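Local coordinates for regulatory protein RecX (Lactobacillus reuteri, PDB 3D5L) that probably modulates the activity of the recombinase RecA, at residues S116-M121 with L150-P155. Sequence-based numbering, arbitrary orientation.
Sequences SYVRTM and LTQFTP
Val118 meets three residues of 150-155 with its two methyls. CG2 touches Leu150 CD1 at 4.0 Å, the two side chains crossing at about a right angle. CG1 of Val118 lies 3.8 Å from Gln152 CD. The same methyl, Val118 CG1, is 4.3 Å from Phe153 CD1. With CG1 anti to the backbone N (chi1 171°) and CG2 anti to the carbonyl carbon, the branches part toward these different neighbours. Beside this apolar patch the Gln152 side chain, extended beyond CG, brings its amide next to the Arg119 guanidinium, the two planes only 8° apart. Bends at chi2 and chi3 bring the guanidinium to the glutamine, which Arg119 crosses at a slant, its NH2 within 3.7 Å of Gln152 CB. Were Gln152 replaced by an alanine, Val118 CG1 would probably lose part of its cover and the arginine end would be less held. Within the loop, Phe153 N donates a hydrogen bond to Leu150 O (3.1 Å), and Phe153 centres an inverse gamma turn. Leu150 and Phe153 also rest on Ile132 of helix 129-138, and Gln152 reaches Ala115 and Ile122 of helix 110-124. The contact thus packs the loop between helices 143-149 and 155-172 against helix 110-124.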
loop_
_atom_site.group_PDB
_atom_site.type_symbol
_atom_site.label_atom_id
_atom_site.label_comp_id
_atom_site.label_asym_id
_atom_site.label_seq_id
_atom_site.Cartn_x
_atom_site.Cartn_y
_atom_site.Cartn_z
ATOM N N SER A 116 -3.378 -10.634 4.245
ATOM C CA SER A 116 -4.742 -10.457 3.751
ATOM C C SER A 116 -4.825 -10.847 2.288
ATOM O O SER A 116 -5.832 -11.386 1.832
ATOM C CB SER A 116 -5.186 -8.998 3.893
ATOM O OG SER A 116 -5.278 -8.622 5.258
ATOM N N TYR A 117 -3.761 -10.546 1.552
ATOM C CA TYR A 117 -3.718 -10.874 0.140
ATOM C C TYR A 117 -3.758 -12.379 -0.044
ATOM O O TYR A 117 -4.527 -12.892 -0.855
ATOM C CB TYR A 117 -2.447 -10.324 -0.499
ATOM C CG TYR A 117 -2.332 -10.658 -1.966
ATOM C CD1 TYR A 117 -2.996 -9.895 -2.928
ATOM C CD2 TYR A 117 -1.570 -11.743 -2.395
ATOM C CE1 TYR A 117 -2.901 -10.197 -4.277
ATOM C CE2 TYR A 117 -1.469 -12.061 -3.749
ATOM C CZ TYR A 117 -2.138 -11.281 -4.683
ATOM O OH TYR A 117 -2.034 -11.575 -6.024
ATOM N N VAL A 118 -2.928 -13.089 0.710
ATOM C CA VAL A 118 -2.881 -14.542 0.597
ATOM C C VAL A 118 -4.237 -15.140 0.950
ATOM O O VAL A 118 -4.764 -15.966 0.205
ATOM C CB VAL A 118 -1.771 -15.142 1.491
ATOM C CG1 VAL A 118 -1.883 -16.656 1.528
ATOM C CG2 VAL A 118 -0.403 -14.749 0.931
ATOM N N ARG A 119 -4.808 -14.708 2.072
ATOM C CA ARG A 119 -6.111 -15.193 2.492
ATOM C C ARG A 119 -7.151 -15.006 1.380
ATOM O O ARG A 119 -7.903 -15.924 1.058
ATOM C CB ARG A 119 -6.556 -14.457 3.759
ATOM C CG ARG A 119 -7.961 -14.801 4.230
ATOM C CD ARG A 119 -8.203 -16.293 4.170
ATOM N NE ARG A 119 -7.101 -17.036 4.771
ATOM C CZ ARG A 119 -7.069 -18.359 4.894
ATOM N NH1 ARG A 119 -8.085 -19.096 4.455
ATOM N NH2 ARG A 119 -6.014 -18.941 5.453
ATOM N N THR A 120 -7.194 -13.816 0.790
ATOM C CA THR A 120 -8.145 -13.548 -0.282
ATOM C C THR A 120 -7.869 -14.457 -1.483
ATOM O O THR A 120 -8.801 -14.898 -2.143
ATOM C CB THR A 120 -8.075 -12.087 -0.767
ATOM O OG1 THR A 120 -8.361 -11.197 0.318
ATOM C CG2 THR A 120 -9.094 -11.852 -1.869
ATOM N N MET A 121 -6.592 -14.720 -1.773
ATOM C CA MET A 121 -6.245 -15.586 -2.899
ATOM C C MET A 121 -6.748 -16.996 -2.614
ATOM O O MET A 121 -7.298 -17.673 -3.478
ATOM C CB MET A 121 -4.727 -15.623 -3.118
ATOM C CG MET A 121 -4.145 -14.396 -3.841
ATOM S SD MET A 121 -5.041 -13.947 -5.370
ATOM C CE MET A 121 -5.870 -12.440 -4.825
ATOM N N LEU A 150 2.785 -16.731 3.273
ATOM C CA LEU A 150 2.691 -18.018 2.582
ATOM C C LEU A 150 2.544 -19.190 3.536
ATOM O O LEU A 150 2.405 -20.333 3.102
ATOM C CB LEU A 150 3.926 -18.238 1.693
ATOM C CG LEU A 150 3.737 -18.113 0.173
ATOM C CD1 LEU A 150 2.585 -17.196 -0.144
ATOM C CD2 LEU A 150 5.030 -17.610 -0.461
ATOM N N THR A 151 2.577 -18.907 4.831
ATOM C CA THR A 151 2.434 -19.961 5.811
ATOM C C THR A 151 0.992 -20.499 5.834
ATOM O O THR A 151 0.754 -21.649 6.195
ATOM C CB THR A 151 2.867 -19.454 7.204
ATOM O OG1 THR A 151 3.391 -20.551 7.947
ATOM C CG2 THR A 151 1.698 -18.822 7.968
ATOM N N GLN A 152 0.034 -19.674 5.426
ATOM C CA GLN A 152 -1.364 -20.104 5.393
ATOM C C GLN A 152 -1.496 -21.146 4.284
ATOM O O GLN A 152 -2.433 -21.939 4.276
ATOM C CB GLN A 152 -2.302 -18.940 5.040
ATOM C CG GLN A 152 -2.056 -17.637 5.765
ATOM C CD GLN A 152 -2.928 -16.521 5.228
ATOM O OE1 GLN A 152 -2.643 -15.341 5.419
ATOM N NE2 GLN A 152 -4.004 -16.891 4.553
ATOM N N PHE A 153 -0.560 -21.119 3.341
ATOM C CA PHE A 153 -0.574 -22.040 2.213
ATOM C C PHE A 153 0.012 -23.387 2.592
ATOM O O PHE A 153 1.114 -23.749 2.184
ATOM C CB PHE A 153 0.208 -21.445 1.040
ATOM C CG PHE A 153 -0.598 -21.305 -0.216
ATOM C CD1 PHE A 153 -0.718 -20.074 -0.845
ATOM C CD2 PHE A 153 -1.217 -22.407 -0.790
ATOM C CE1 PHE A 153 -1.442 -19.947 -2.030
ATOM C CE2 PHE A 153 -1.944 -22.287 -1.978
ATOM C CZ PHE A 153 -2.054 -21.058 -2.597
ATOM N N THR A 154 -0.749 -24.126 3.375
ATOM C CA THR A 154 -0.349 -25.437 3.834
ATOM C C THR A 154 -0.494 -26.444 2.682
ATOM O O THR A 154 -1.133 -26.154 1.666
ATOM C CB THR A 154 -1.251 -25.840 5.007
ATOM O OG1 THR A 154 -0.720 -27.003 5.654
ATOM C CG2 THR A 154 -2.667 -26.130 4.506
ATOM N N PRO A 155 0.124 -27.635 2.806
ATOM C CA PRO A 155 -0.024 -28.599 1.707
ATOM C C PRO A 155 -1.484 -29.018 1.509
ATOM O O PRO A 155 -1.905 -29.311 0.392
ATOM C CB PRO A 155 0.872 -29.757 2.140
ATOM C CG PRO A 155 1.993 -29.038 2.858
ATOM C CD PRO A 155 1.206 -28.055 3.720
#